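PDB 3THA: tryptophan synthase alpha chain, which probably catalyses the aldol cleavage of indoleglycerol phosphate to indole and glyceraldehyde 3-phosphate, within the last step of tryptophan biosynthesis. Local coordinates for residues Thr29-Leu34 / Ala83-Lys88; Ala18-Gly23 / Asp43-Gly48; Asp38-Asp43 / Thr87-Val92; Lys232-Gly237 / Lys244-Ile249. All blocks are in the same frame, centred on the assembly; numbering follows the deposited sequence.

Contact 1. Residues Thr29-Leu34 / Ala83-Lys88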
loop_
_atom_site.group_PDB
_atom_site.type_symbol
_atom_site.label_atom_id
_atom_site.label_comp_id
_atom_site.label_asym_id
_atom_site.label_seq_id
_atom_site.Cartn_x
_atom_site.Cartn_y
_atom_site.Cartn_z
ATOM N N THR B 29 4.137 -2.058 23.629
ATOM C CA THR B 29 2.667 -2.188 23.554
ATOM C C THR B 29 2.266 -3.366 22.668
ATOM O O THR B 29 1.228 -4.002 22.896
ATOM C CB THR B 29 2.016 -0.939 22.992
ATOM O OG1 THR B 29 2.635 0.225 23.568
ATOM C CG2 THR B 29 0.454 -0.937 23.255
ATOM N N SER B 30 3.086 -3.616 21.647
ATOM C CA SER B 30 2.922 -4.768 20.754
ATOM C C SER B 30 3.211 -6.030 21.566
ATOM O O SER B 30 2.421 -6.959 21.548
ATOM C CB SER B 30 3.794 -4.629 19.482
ATOM O OG SER B 30 3.171 -3.775 18.508
ATOM N N GLU B 31 4.296 -6.021 22.340
ATOM C CA GLU B 31 4.602 -7.111 23.279
ATOM C C GLU B 31 3.480 -7.382 24.301
ATOM O O GLU B 31 3.045 -8.491 24.487
ATOM C CB GLU B 31 5.929 -6.855 24.011
ATOM C CG GLU B 31 6.319 -7.998 24.996
ATOM C CD GLU B 31 7.824 -8.117 25.247
ATOM O OE1 GLU B 31 8.607 -7.646 24.401
ATOM O OE2 GLU B 31 8.232 -8.680 26.289
ATOM N N ALA B 32 2.992 -6.355 24.952
ATOM C CA ALA B 32 1.977 -6.595 25.963
ATOM C C ALA B 32 0.699 -7.068 25.294
ATOM O O ALA B 32 0.000 -7.921 25.825
ATOM C CB ALA B 32 1.755 -5.368 26.823
ATOM N N PHE B 33 0.413 -6.530 24.111
ATOM C CA PHE B 33 -0.697 -7.022 23.281
ATOM C C PHE B 33 -0.598 -8.535 23.058
ATOM O O PHE B 33 -1.523 -9.273 23.364
ATOM C CB PHE B 33 -0.776 -6.289 21.911
ATOM C CG PHE B 33 -1.934 -6.758 21.027
ATOM C CD1 PHE B 33 -3.236 -6.773 21.504
ATOM C CD2 PHE B 33 -1.722 -7.163 19.738
ATOM C CE1 PHE B 33 -4.294 -7.211 20.718
ATOM C CE2 PHE B 33 -2.798 -7.598 18.928
ATOM C CZ PHE B 33 -4.069 -7.632 19.442
ATOM N N LEU B 34 0.515 -8.966 22.478
ATOM C CA LEU B 34 0.722 -10.381 22.119
ATOM C C LEU B 34 0.557 -11.301 23.319
ATOM O O LEU B 34 -0.081 -12.330 23.239
ATOM C CB LEU B 34 2.076 -10.575 21.435
ATOM C CG LEU B 34 2.062 -9.952 20.009
ATOM C CD1 LEU B 34 3.450 -9.871 19.339
ATOM C CD2 LEU B 34 1.092 -10.683 19.112
ATOM N N ALA B 83 10.022 -14.405 19.965
ATOM C CA ALA B 83 10.645 -15.484 20.726
ATOM C C ALA B 83 10.306 -15.362 22.191
ATOM O O ALA B 83 10.349 -16.355 22.911
ATOM C CB ALA B 83 12.127 -15.469 20.550
ATOM N N ARG B 84 9.980 -14.155 22.646
ATOM C CA ARG B 84 9.557 -14.005 24.032
ATOM C C ARG B 84 8.047 -14.087 24.269
ATOM O O ARG B 84 7.589 -13.860 25.368
ATOM C CB ARG B 84 10.178 -12.782 24.731
ATOM C CG ARG B 84 10.784 -11.728 23.862
ATOM C CD ARG B 84 11.319 -10.574 24.728
ATOM N NE ARG B 84 10.871 -9.308 24.167
ATOM C CZ ARG B 84 11.507 -8.665 23.207
ATOM N NH1 ARG B 84 11.010 -7.525 22.720
ATOM N NH2 ARG B 84 12.641 -9.154 22.734
ATOM N N ILE B 85 7.295 -14.457 23.242
ATOM C CA ILE B 85 5.839 -14.443 23.290
ATOM C C ILE B 85 5.290 -15.851 23.403
ATOM O O ILE B 85 5.732 -16.753 22.683
ATOM C CB ILE B 85 5.288 -13.720 22.003
ATOM C CG1 ILE B 85 5.297 -12.221 22.237
ATOM C CG2 ILE B 85 3.897 -14.232 21.541
ATOM C CD1 ILE B 85 5.188 -11.873 23.637
ATOM N N LYS B 86 4.327 -16.043 24.292
ATOM C CA LYS B 86 3.616 -17.302 24.285
ATOM C C LYS B 86 2.131 -17.094 24.034
ATOM O O LYS B 86 1.436 -16.423 24.795
ATOM C CB LYS B 86 3.879 -18.126 25.565
ATOM C CG LYS B 86 3.476 -19.664 25.471
ATOM C CD LYS B 86 3.691 -20.297 24.048
ATOM C CE LYS B 86 3.264 -21.798 23.991
ATOM N NZ LYS B 86 3.163 -22.335 22.569
ATOM N N THR B 87 1.653 -17.660 22.935
ATOM C CA THR B 87 0.220 -17.611 22.645
ATOM C C THR B 87 -0.218 -18.906 22.000
ATOM O O THR B 87 0.610 -19.640 21.481
ATOM C CB THR B 87 -0.142 -16.423 21.709
ATOM O OG1 THR B 87 -1.565 -16.388 21.531
ATOM C CG2 THR B 87 0.542 -16.585 20.351
ATOM N N LYS B 88 -1.514 -19.184 22.037
ATOM C CA LYS B 88 -2.055 -20.357 21.342
ATOM C C LYS B 88 -2.652 -19.992 19.988
ATOM O O LYS B 88 -2.926 -20.860 19.169
ATOM C CB LYS B 88 -3.105 -21.042 22.189
ATOM C CG LYS B 88 -2.508 -21.844 23.319
ATOM C CD LYS B 88 -1.706 -23.059 22.808
ATOM C CE LYS B 88 -0.739 -23.599 23.881
ATOM N NZ LYS B 88 -1.359 -23.817 25.229
#

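Contact 2. Residues Ala18-Gly23 / Asp43-Gly48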
loop_
_atom_site.group_PDB
_atom_site.type_symbol
_atom_site.label_atom_id
_atom_site.label_comp_id
_atom_site.label_asym_id
_atom_site.label_seq_id
_atom_site.Cartn_x
_atom_site.Cartn_y
_atom_site.Cartn_z
ATOM N N ALA B 18 -7.502 -10.403 12.761
ATOM C CA ALA B 18 -7.179 -9.027 12.929
ATOM C C ALA B 18 -5.778 -8.748 12.461
ATOM O O ALA B 18 -4.891 -9.617 12.470
ATOM C CB ALA B 18 -7.345 -8.614 14.426
ATOM N N TYR B 19 -5.561 -7.505 12.109
ATOM C CA TYR B 19 -4.252 -7.082 11.711
ATOM C C TYR B 19 -3.807 -5.971 12.654
ATOM O O TYR B 19 -4.630 -5.131 13.070
ATOM C CB TYR B 19 -4.347 -6.623 10.235
ATOM C CG TYR B 19 -3.186 -5.818 9.727
ATOM C CD1 TYR B 19 -2.194 -6.418 8.974
ATOM C CD2 TYR B 19 -3.116 -4.441 9.944
ATOM C CE1 TYR B 19 -1.104 -5.698 8.508
ATOM C CE2 TYR B 19 -2.039 -3.705 9.466
ATOM C CZ TYR B 19 -1.027 -4.347 8.752
ATOM O OH TYR B 19 0.060 -3.647 8.256
ATOM N N THR B 20 -2.518 -5.961 12.988
ATOM C CA THR B 20 -1.893 -4.851 13.714
ATOM C C THR B 20 -0.506 -4.607 13.131
ATOM O O THR B 20 0.099 -5.488 12.503
ATOM C CB THR B 20 -1.736 -5.102 15.283
ATOM O OG1 THR B 20 -1.302 -3.899 15.950
ATOM C CG2 THR B 20 -0.705 -6.183 15.593
ATOM N N VAL B 21 -0.006 -3.406 13.366
ATOM C CA VAL B 21 1.344 -3.056 12.992
ATOM C C VAL B 21 2.231 -3.199 14.240
ATOM O O VAL B 21 2.049 -2.500 15.224
ATOM C CB VAL B 21 1.418 -1.595 12.466
ATOM C CG1 VAL B 21 2.767 -1.359 11.757
ATOM C CG2 VAL B 21 0.284 -1.311 11.505
ATOM N N LEU B 22 3.188 -4.105 14.180
ATOM C CA LEU B 22 4.124 -4.314 15.258
ATOM C C LEU B 22 4.942 -3.062 15.442
ATOM O O LEU B 22 5.398 -2.479 14.474
ATOM C CB LEU B 22 5.005 -5.493 14.912
ATOM C CG LEU B 22 4.225 -6.803 15.080
ATOM C CD1 LEU B 22 5.133 -7.970 14.847
ATOM C CD2 LEU B 22 3.637 -6.922 16.500
ATOM N N GLY B 23 5.089 -2.619 16.687
ATOM C CA GLY B 23 5.895 -1.421 16.994
ATOM C C GLY B 23 5.094 -0.125 17.077
ATOM O O GLY B 23 5.665 0.939 17.227
ATOM N N ASP B 43 -8.831 -14.999 16.833
ATOM C CA ASP B 43 -8.418 -16.376 16.608
ATOM C C ASP B 43 -7.113 -16.421 15.813
ATOM O O ASP B 43 -6.267 -17.295 16.047
ATOM C CB ASP B 43 -9.498 -17.134 15.841
ATOM C CG ASP B 43 -10.815 -17.196 16.590
ATOM O OD1 ASP B 43 -10.798 -17.432 17.823
ATOM O OD2 ASP B 43 -11.876 -17.034 15.944
ATOM N N ILE B 44 -6.961 -15.491 14.869
ATOM C CA ILE B 44 -5.788 -15.433 14.022
ATOM C C ILE B 44 -5.352 -13.990 13.947
ATOM O O ILE B 44 -6.138 -13.149 13.557
ATOM C CB ILE B 44 -6.139 -15.901 12.603
ATOM C CG1 ILE B 44 -6.773 -17.264 12.685
ATOM C CG2 ILE B 44 -4.905 -15.860 11.648
ATOM C CD1 ILE B 44 -7.607 -17.597 11.521
ATOM N N LEU B 45 -4.097 -13.715 14.289
ATOM C CA LEU B 45 -3.571 -12.381 14.153
ATOM C C LEU B 45 -2.641 -12.233 12.982
ATOM O O LEU B 45 -1.700 -13.060 12.813
ATOM C CB LEU B 45 -2.818 -11.993 15.413
ATOM C CG LEU B 45 -2.361 -10.546 15.461
ATOM C CD1 LEU B 45 -3.589 -9.645 15.578
ATOM C CD2 LEU B 45 -1.372 -10.336 16.647
ATOM N N GLU B 46 -2.850 -11.174 12.196
ATOM C CA GLU B 46 -1.897 -10.825 11.144
ATOM C C GLU B 46 -0.922 -9.753 11.631
ATOM O O GLU B 46 -1.317 -8.751 12.201
ATOM C CB GLU B 46 -2.622 -10.347 9.880
ATOM C CG GLU B 46 -3.718 -11.317 9.385
ATOM C CD GLU B 46 -4.545 -10.759 8.220
ATOM O OE1 GLU B 46 -4.471 -9.548 7.976
ATOM O OE2 GLU B 46 -5.299 -11.529 7.577
ATOM N N LEU B 47 0.356 -9.964 11.388
ATOM C CA LEU B 47 1.354 -9.110 11.970
ATOM C C LEU B 47 2.005 -8.318 10.846
ATOM O O LEU B 47 2.818 -8.868 10.090
ATOM C CB LEU B 47 2.412 -9.946 12.701
ATOM C CG LEU B 47 2.039 -10.966 13.782
ATOM C CD1 LEU B 47 3.304 -11.660 14.282
ATOM C CD2 LEU B 47 1.374 -10.262 14.912
ATOM N N GLY B 48 1.621 -7.044 10.725
ATOM C CA GLY B 48 2.246 -6.174 9.772
ATOM C C GLY B 48 3.598 -5.766 10.292
ATOM O O GLY B 48 3.713 -5.306 11.442
#

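Contact 3. Residues Asp38-Asp43 / Thr87-Val92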
loop_
_atom_site.group_PDB
_atom_site.type_symbol
_atom_site.label_atom_id
_atom_site.label_comp_id
_atom_site.label_asym_id
_atom_site.label_seq_id
_atom_site.Cartn_x
_atom_site.Cartn_y
_atom_site.Cartn_z
ATOM N N ASP B 38 -4.140 -14.677 23.932
ATOM C CA ASP B 38 -4.929 -15.804 24.456
ATOM C C ASP B 38 -6.258 -15.410 25.080
ATOM O O ASP B 38 -7.206 -16.152 24.974
ATOM C CB ASP B 38 -4.113 -16.629 25.455
ATOM C CG ASP B 38 -3.126 -17.545 24.764
ATOM O OD1 ASP B 38 -3.193 -17.665 23.525
ATOM O OD2 ASP B 38 -2.278 -18.134 25.455
ATOM N N GLN B 39 -6.340 -14.250 25.715
ATOM C CA GLN B 39 -7.624 -13.826 26.292
ATOM C C GLN B 39 -8.432 -12.887 25.423
ATOM O O GLN B 39 -9.478 -12.413 25.867
ATOM C CB GLN B 39 -7.462 -13.174 27.661
ATOM C CG GLN B 39 -6.652 -13.961 28.662
ATOM C CD GLN B 39 -5.449 -13.132 29.080
ATOM O OE1 GLN B 39 -5.571 -12.172 29.858
ATOM N NE2 GLN B 39 -4.279 -13.463 28.510
ATOM N N SER B 40 -7.972 -12.587 24.213
ATOM C CA SER B 40 -8.771 -11.720 23.340
ATOM C C SER B 40 -9.636 -12.601 22.453
ATOM O O SER B 40 -9.298 -13.754 22.264
ATOM C CB SER B 40 -7.863 -10.840 22.469
ATOM O OG SER B 40 -7.257 -11.628 21.457
ATOM N N PRO B 41 -10.727 -12.069 21.871
ATOM C CA PRO B 41 -11.554 -12.972 21.067
ATOM C C PRO B 41 -11.017 -13.194 19.627
ATOM O O PRO B 41 -11.682 -13.820 18.788
ATOM C CB PRO B 41 -12.913 -12.268 21.070
ATOM C CG PRO B 41 -12.569 -10.817 21.104
ATOM C CD PRO B 41 -11.202 -10.676 21.775
ATOM N N ILE B 42 -9.800 -12.737 19.363
ATOM C CA ILE B 42 -9.139 -12.921 18.058
ATOM C C ILE B 42 -8.534 -14.321 17.944
ATOM O O ILE B 42 -7.794 -14.764 18.836
ATOM C CB ILE B 42 -8.027 -11.889 17.887
ATOM C CG1 ILE B 42 -8.629 -10.478 17.947
ATOM C CG2 ILE B 42 -7.211 -12.149 16.624
ATOM C CD1 ILE B 42 -7.599 -9.380 18.174
ATOM N N ASP B 43 -8.831 -14.999 16.833
ATOM C CA ASP B 43 -8.418 -16.376 16.608
ATOM C C ASP B 43 -7.113 -16.421 15.813
ATOM O O ASP B 43 -6.267 -17.295 16.047
ATOM C CB ASP B 43 -9.498 -17.134 15.841
ATOM C CG ASP B 43 -10.815 -17.196 16.590
ATOM O OD1 ASP B 43 -10.798 -17.432 17.823
ATOM O OD2 ASP B 43 -11.876 -17.034 15.944
ATOM N N THR B 87 1.653 -17.660 22.935
ATOM C CA THR B 87 0.220 -17.611 22.645
ATOM C C THR B 87 -0.218 -18.906 22.000
ATOM O O THR B 87 0.610 -19.640 21.481
ATOM C CB THR B 87 -0.142 -16.423 21.709
ATOM O OG1 THR B 87 -1.565 -16.388 21.531
ATOM C CG2 THR B 87 0.542 -16.585 20.351
ATOM N N LYS B 88 -1.514 -19.184 22.037
ATOM C CA LYS B 88 -2.055 -20.357 21.342
ATOM C C LYS B 88 -2.652 -19.992 19.988
ATOM O O LYS B 88 -2.926 -20.860 19.169
ATOM C CB LYS B 88 -3.105 -21.042 22.189
ATOM C CG LYS B 88 -2.508 -21.844 23.319
ATOM C CD LYS B 88 -1.706 -23.059 22.808
ATOM C CE LYS B 88 -0.739 -23.599 23.881
ATOM N NZ LYS B 88 -1.359 -23.817 25.229
ATOM N N LYS B 89 -2.862 -18.708 19.762
ATOM C CA LYS B 89 -3.503 -18.252 18.529
ATOM C C LYS B 89 -2.562 -18.298 17.325
ATOM O O LYS B 89 -1.344 -18.359 17.479
ATOM C CB LYS B 89 -4.056 -16.848 18.720
ATOM C CG LYS B 89 -4.924 -16.711 19.969
ATOM C CD LYS B 89 -6.259 -17.319 19.729
ATOM C CE LYS B 89 -7.041 -17.385 21.011
ATOM N NZ LYS B 89 -7.185 -16.031 21.576
ATOM N N ALA B 90 -3.137 -18.295 16.126
ATOM C CA ALA B 90 -2.351 -18.338 14.897
ATOM C C ALA B 90 -1.718 -16.989 14.591
ATOM O O ALA B 90 -2.415 -15.951 14.582
ATOM C CB ALA B 90 -3.202 -18.804 13.715
ATOM N N LEU B 91 -0.417 -17.026 14.296
ATOM C CA LEU B 91 0.343 -15.864 13.882
ATOM C C LEU B 91 0.681 -15.909 12.375
ATOM O O LEU B 91 1.233 -16.889 11.869
ATOM C CB LEU B 91 1.599 -15.750 14.739
ATOM C CG LEU B 91 1.327 -15.628 16.249
ATOM C CD1 LEU B 91 2.615 -15.591 17.046
ATOM C CD2 LEU B 91 0.434 -14.385 16.572
ATOM N N VAL B 92 0.310 -14.844 11.673
ATOM C CA VAL B 92 0.469 -14.741 10.237
ATOM C C VAL B 92 1.186 -13.413 9.902
ATOM O O VAL B 92 0.725 -12.337 10.290
ATOM C CB VAL B 92 -0.921 -14.783 9.528
ATOM C CG1 VAL B 92 -0.813 -14.371 8.061
ATOM C CG2 VAL B 92 -1.489 -16.190 9.599
#

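Contact 4. Residues Lys232-Gly237 / Lys244-Ile249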
loop_
_atom_site.group_PDB
_atom_site.type_symbol
_atom_site.label_atom_id
_atom_site.label_comp_id
_atom_site.label_asym_id
_atom_site.label_seq_id
_atom_site.Cartn_x
_atom_site.Cartn_y
_atom_site.Cartn_z
ATOM N N LYS B 232 -6.565 1.413 14.590
ATOM C CA LYS B 232 -7.044 2.683 15.132
ATOM C C LYS B 232 -7.206 2.557 16.648
ATOM O O LYS B 232 -7.055 3.533 17.367
ATOM C CB LYS B 232 -8.313 3.224 14.406
ATOM C CG LYS B 232 -9.698 2.889 15.028
ATOM C CD LYS B 232 -10.869 3.656 14.339
ATOM C CE LYS B 232 -11.248 3.047 12.949
ATOM N NZ LYS B 232 -12.560 3.518 12.369
ATOM N N CYS B 233 -7.479 1.343 17.117
ATOM C CA CYS B 233 -7.544 1.066 18.571
ATOM C C CYS B 233 -6.201 1.320 19.222
ATOM O O CYS B 233 -6.128 1.860 20.280
ATOM C CB CYS B 233 -7.985 -0.381 18.845
ATOM S SG CYS B 233 -9.618 -0.722 18.139
ATOM N N PHE B 234 -5.131 0.970 18.547
ATOM C CA PHE B 234 -3.827 1.120 19.139
ATOM C C PHE B 234 -3.351 2.557 19.331
ATOM O O PHE B 234 -2.243 2.782 19.826
ATOM C CB PHE B 234 -2.804 0.325 18.338
ATOM C CG PHE B 234 -2.861 -1.148 18.585
ATOM C CD1 PHE B 234 -1.778 -1.817 19.168
ATOM C CD2 PHE B 234 -3.984 -1.883 18.240
ATOM C CE1 PHE B 234 -1.819 -3.205 19.369
ATOM C CE2 PHE B 234 -4.029 -3.263 18.452
ATOM C CZ PHE B 234 -2.937 -3.922 19.017
ATOM N N LYS B 235 -4.163 3.534 18.962
ATOM C CA LYS B 235 -3.689 4.901 19.059
ATOM C C LYS B 235 -3.904 5.408 20.475
ATOM O O LYS B 235 -3.521 6.517 20.791
ATOM C CB LYS B 235 -4.369 5.792 18.032
ATOM C CG LYS B 235 -3.697 7.153 17.836
ATOM C CD LYS B 235 -3.959 7.708 16.411
ATOM C CE LYS B 235 -4.192 9.239 16.406
ATOM N NZ LYS B 235 -5.277 9.686 17.360
ATOM N N GLN B 236 -4.503 4.572 21.320
ATOM C CA GLN B 236 -4.619 4.844 22.745
ATOM C C GLN B 236 -3.387 4.525 23.569
ATOM O O GLN B 236 -2.668 3.574 23.314
ATOM C CB GLN B 236 -5.847 4.181 23.359
ATOM C CG GLN B 236 -7.089 5.095 23.298
ATOM C CD GLN B 236 -8.061 4.658 22.180
ATOM O OE1 GLN B 236 -9.140 5.243 21.993
ATOM N NE2 GLN B 236 -7.692 3.616 21.471
ATOM N N GLY B 237 -3.160 5.345 24.576
ATOM C CA GLY B 237 -2.015 5.119 25.438
ATOM C C GLY B 237 -2.407 4.189 26.571
ATOM O O GLY B 237 -2.158 4.522 27.753
ATOM N N LYS B 244 -10.426 -3.357 25.154
ATOM C CA LYS B 244 -11.889 -3.215 25.256
ATOM C C LYS B 244 -12.530 -2.944 23.881
ATOM O O LYS B 244 -13.566 -3.511 23.554
ATOM C CB LYS B 244 -12.294 -2.152 26.318
ATOM C CG LYS B 244 -13.584 -1.335 26.022
ATOM C CD LYS B 244 -13.774 -0.147 26.985
ATOM C CE LYS B 244 -14.386 1.063 26.291
ATOM N NZ LYS B 244 -15.331 1.768 27.211
ATOM N N ASP B 245 -11.897 -2.079 23.099
ATOM C CA ASP B 245 -12.326 -1.738 21.744
ATOM C C ASP B 245 -12.221 -2.915 20.759
ATOM O O ASP B 245 -12.964 -2.975 19.787
ATOM C CB ASP B 245 -11.453 -0.618 21.206
ATOM C CG ASP B 245 -11.714 0.690 21.859
ATOM O OD1 ASP B 245 -12.635 0.758 22.698
ATOM O OD2 ASP B 245 -10.992 1.662 21.538
ATOM N N ILE B 246 -11.284 -3.828 21.002
ATOM C CA ILE B 246 -11.141 -5.015 20.190
ATOM C C ILE B 246 -12.109 -6.113 20.602
ATOM O O ILE B 246 -12.113 -7.203 20.034
ATOM C CB ILE B 246 -9.721 -5.568 20.256
ATOM C CG1 ILE B 246 -8.771 -4.686 19.480
ATOM C CG2 ILE B 246 -9.661 -6.939 19.700
ATOM C CD1 ILE B 246 -7.333 -5.008 19.760
ATOM N N GLU B 247 -12.928 -5.860 21.597
ATOM C CA GLU B 247 -13.906 -6.865 21.919
ATOM C C GLU B 247 -15.288 -6.290 21.671
ATOM O O GLU B 247 -16.321 -6.995 21.757
ATOM C CB GLU B 247 -13.716 -7.368 23.348
ATOM C CG GLU B 247 -14.381 -8.728 23.547
ATOM C CD GLU B 247 -13.785 -9.546 24.670
ATOM O OE1 GLU B 247 -13.181 -8.940 25.596
ATOM O OE2 GLU B 247 -13.939 -10.796 24.621
ATOM N N GLU B 248 -15.274 -4.990 21.366
ATOM C CA GLU B 248 -16.450 -4.277 20.879
ATOM C C GLU B 248 -16.619 -4.714 19.423
ATOM O O GLU B 248 -17.709 -5.016 18.957
ATOM C CB GLU B 248 -16.225 -2.763 20.968
ATOM C CG GLU B 248 -17.489 -1.901 20.898
ATOM C CD GLU B 248 -17.407 -0.636 21.802
ATOM O OE1 GLU B 248 -16.284 -0.257 22.260
ATOM O OE2 GLU B 248 -18.473 -0.027 22.074
ATOM N N ILE B 249 -15.511 -4.788 18.721
ATOM C CA ILE B 249 -15.551 -5.147 17.329
ATOM C C ILE B 249 -16.017 -6.596 17.128
ATOM O O ILE B 249 -16.785 -6.856 16.218
ATOM C CB ILE B 249 -14.230 -4.786 16.678
ATOM C CG1 ILE B 249 -14.058 -3.261 16.737
ATOM C CG2 ILE B 249 -14.132 -5.312 15.226
ATOM C CD1 ILE B 249 -12.655 -2.743 16.407
#

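Contact 1. Residues Thr29-Leu34 / Ala83-Lys88
Glu-31 OE1 receives both bonds of the salt bridge that ties helix 27-35, in the outer layer of the TIM barrel, to the loop leading into strand 90-94. Arg-84 approaches side-on and offers two nitrogens to this one oxygen: NE lies 2.8 Å from Glu-31 OE1, and NH1 lies 2.9 Å from the same OE1. The two bonds differ at the acceptor. NE comes from the syn side but well out of the carboxylate plane, whereas NH1 arrives nearly in line with the C-O bond. On the donor side OE1 sits almost exactly in the guanidinium plane, and the carboxylate is turned 39° against that plane. Both nitrogens choose OE1, which makes the pair a fork on one oxygen and not a two-oxygen bidentate bridge. Glu-31 reaches this point because CG is trans to the backbone N (chi1 -179°) and the chain continues extended. Arg-84 meets it crosswise after bending at chi3.

Beside the ion pair the contact is apolar. Leu-34 CB rests on Ile-85 CG1 at 3.7 Å, the two side chains crossing at about a right angle. Ile-85 CD1 lies 4.0 Å from the same Leu-34 CB and also passes near the carbonyl O of Glu-31. Leu-81 of helix 75-83 touches both Glu-31 and Leu-34, and Gln-35 makes weak hydrogen bonds to the backbone of Arg-84 and Lys-86.

The chemistry is thus layered: buried Leu-34 against the partly exposed Ile-85, with the ion pair farther out. Because Arg-84 is exposed, solvent probably weakens the attraction between charges that meet at a single carboxylate oxygen.

Contact 2. Residues Ala18-Gly23 / Asp43-Gly48
Tyr-19 and Glu-46 stand next to each other on one face of two parallel strands, their side chains crossing at about a right angle. The Tyr-19 ring, with CG trans to the backbone N (chi1 165°), runs along the neighbouring strand until CE1 lies 3.6 Å from Gly-48 CA, an oblique approach at a residue that has no side chain. Glu-46 takes another rotamer: CG stands beside its own backbone N (chi1 -52°), and the extended chain places OE1 3.7 Å from Tyr-19 CB, with carboxylate and ring planes 83° apart.

On the opposite face Leu-45 leans back across the strand pair, bringing CD1 to 3.4 Å from Ala-18 O and close to Ala-18 CB. Farther along, Leu-22 CD1 meets Leu-47 CB at 4.0 Å. Leu-34 of helix 27-35 covers both Leu-22 and Leu-45.

Five backbone hydrogen bonds fix this register, from Ala-18 N to Ile-44 O at one end to Leu-22 N to Gly-48 O at the other. Strand 15-21, helix 27-35 and strand 44-48 form a beta-alpha-beta unit of the TIM barrel, in which Glu-46 is a predicted proton acceptor.

Contact 3. Residues Asp38-Asp43 / Thr87-Val92
Asp-38 OD1 takes two hydrogen bonds from the turn that precedes strand 90-94. Lys-88 N points almost straight at it, 2.7 Å from Asp-38 OD1 with 175° at the hydrogen, meeting the syn lone pair of OD1. Thr-87 OG1 gives the second bond, 2.9 Å to the same OD1, from above the carboxylate plane. This hydroxyl also accepts from Lys-89 N at 3.2 Å from Thr-87 OG1, which makes an ST turn. With OG1 trans to its backbone N (chi1 -177°), Thr-87 serves both as donor to the aspartate and as acceptor within its own turn.

One backbone bond crosses the contact: Ala-90 N lies 3.3 Å from Asp-43 O. It stands where strands 44-48 and 90-94, neighbours in the parallel TIM barrel, begin to pair, and Leu-45 continues the pairing with Ala-90 and Val-92.

The third group is a lysine among carbonyls. Lys-89, folded at chi2 and chi4, curls its ammonium into the loop after helix 27-35, where NZ bonds to Ile-42 O at 3.1 Å, with the donor tilted 25° from the carbonyl plane. Bonds from NZ to Ser-40 O, at 3.2 Å, and to Asp-38 O are weak; the strongest partner of NZ is Leu-37 O, just before Asp-38, which accepts a hydrogen bond. Asp-38 OD1 is 4.7 Å from Lys-89 NZ, near enough for a probable electrostatic attraction without direct contact.

Contact 4. Residues Lys232-Gly237 / Lys244-Ile249
Cys-233 SG is the atom on which most of the apolar contact converges. It lies 3.6 Å from Asp-245 CB, so the aspartate presents its methylene, not its carboxylate, to the sulfur. Ile-249 CD1 approaches the same SG to 4.0 Å, four residues further on, and Ile-246 CG1 lies at 4.3 Å from it, near the limit of contact. The cysteine can meet all three because SG stands beside its backbone N (chi1 -59°), on a CB directed at helix 239-248. A second apolar touch comes from Phe-234, whose CE2 lies 4.0 Å from Ile-246 CD1. The methyl approaches the ring obliquely, at the far end of a side chain whose CB points away from the other segment.

The polar part is looser. Gln-236 and Asp-245 approach from opposite directions, their amide and carboxylate planes 71° apart, but Gln-236 NE2 stays 3.8 Å from Asp-245 OD2, too far for a hydrogen bond. The amide instead turns back on its own segment and makes a weak, strongly bent bond to Cys-233 O, with 117° at the hydrogen. The backbone from Cys-233 to Gln-236 forms a type I beta turn. No hydrogen bond links the two segments, which are joined by side-chain packing alone.

This turn carries the chain out of helix 228-233 towards helix 239-248, the last helix of the chain. Ile-230 packs on Ile-246 and Ile-249, Ile-242 covers Cys-233 and Phe-234, and the Phe-234 ring meets Phe-33 edge-to-face, so these C-terminal helices pack outside the TIM barrel beside helix 27-35.

Contact 2 is the core of the set, all its touching residues buried and its strands bonded through the backbone, whereas contact 1 lies at the surface and adds an ion pair to a small apolar patch. Contact 3 is intermediate: it shares Asp-43 with contact 2 and reaches the next strand of the barrel. Contacts 1 and 3 share Thr-87 and Lys-88; contact 1 pairs that stretch with helix 27-35, contact 3 with the loop that follows it. Contact 4 is buried yet almost wholly apolar. Chemistry follows place: backbone bonds within the barrel, apolar packing between helix 228-233 with its turn and helix 239-248, charges and carbonyl bonding at the loops.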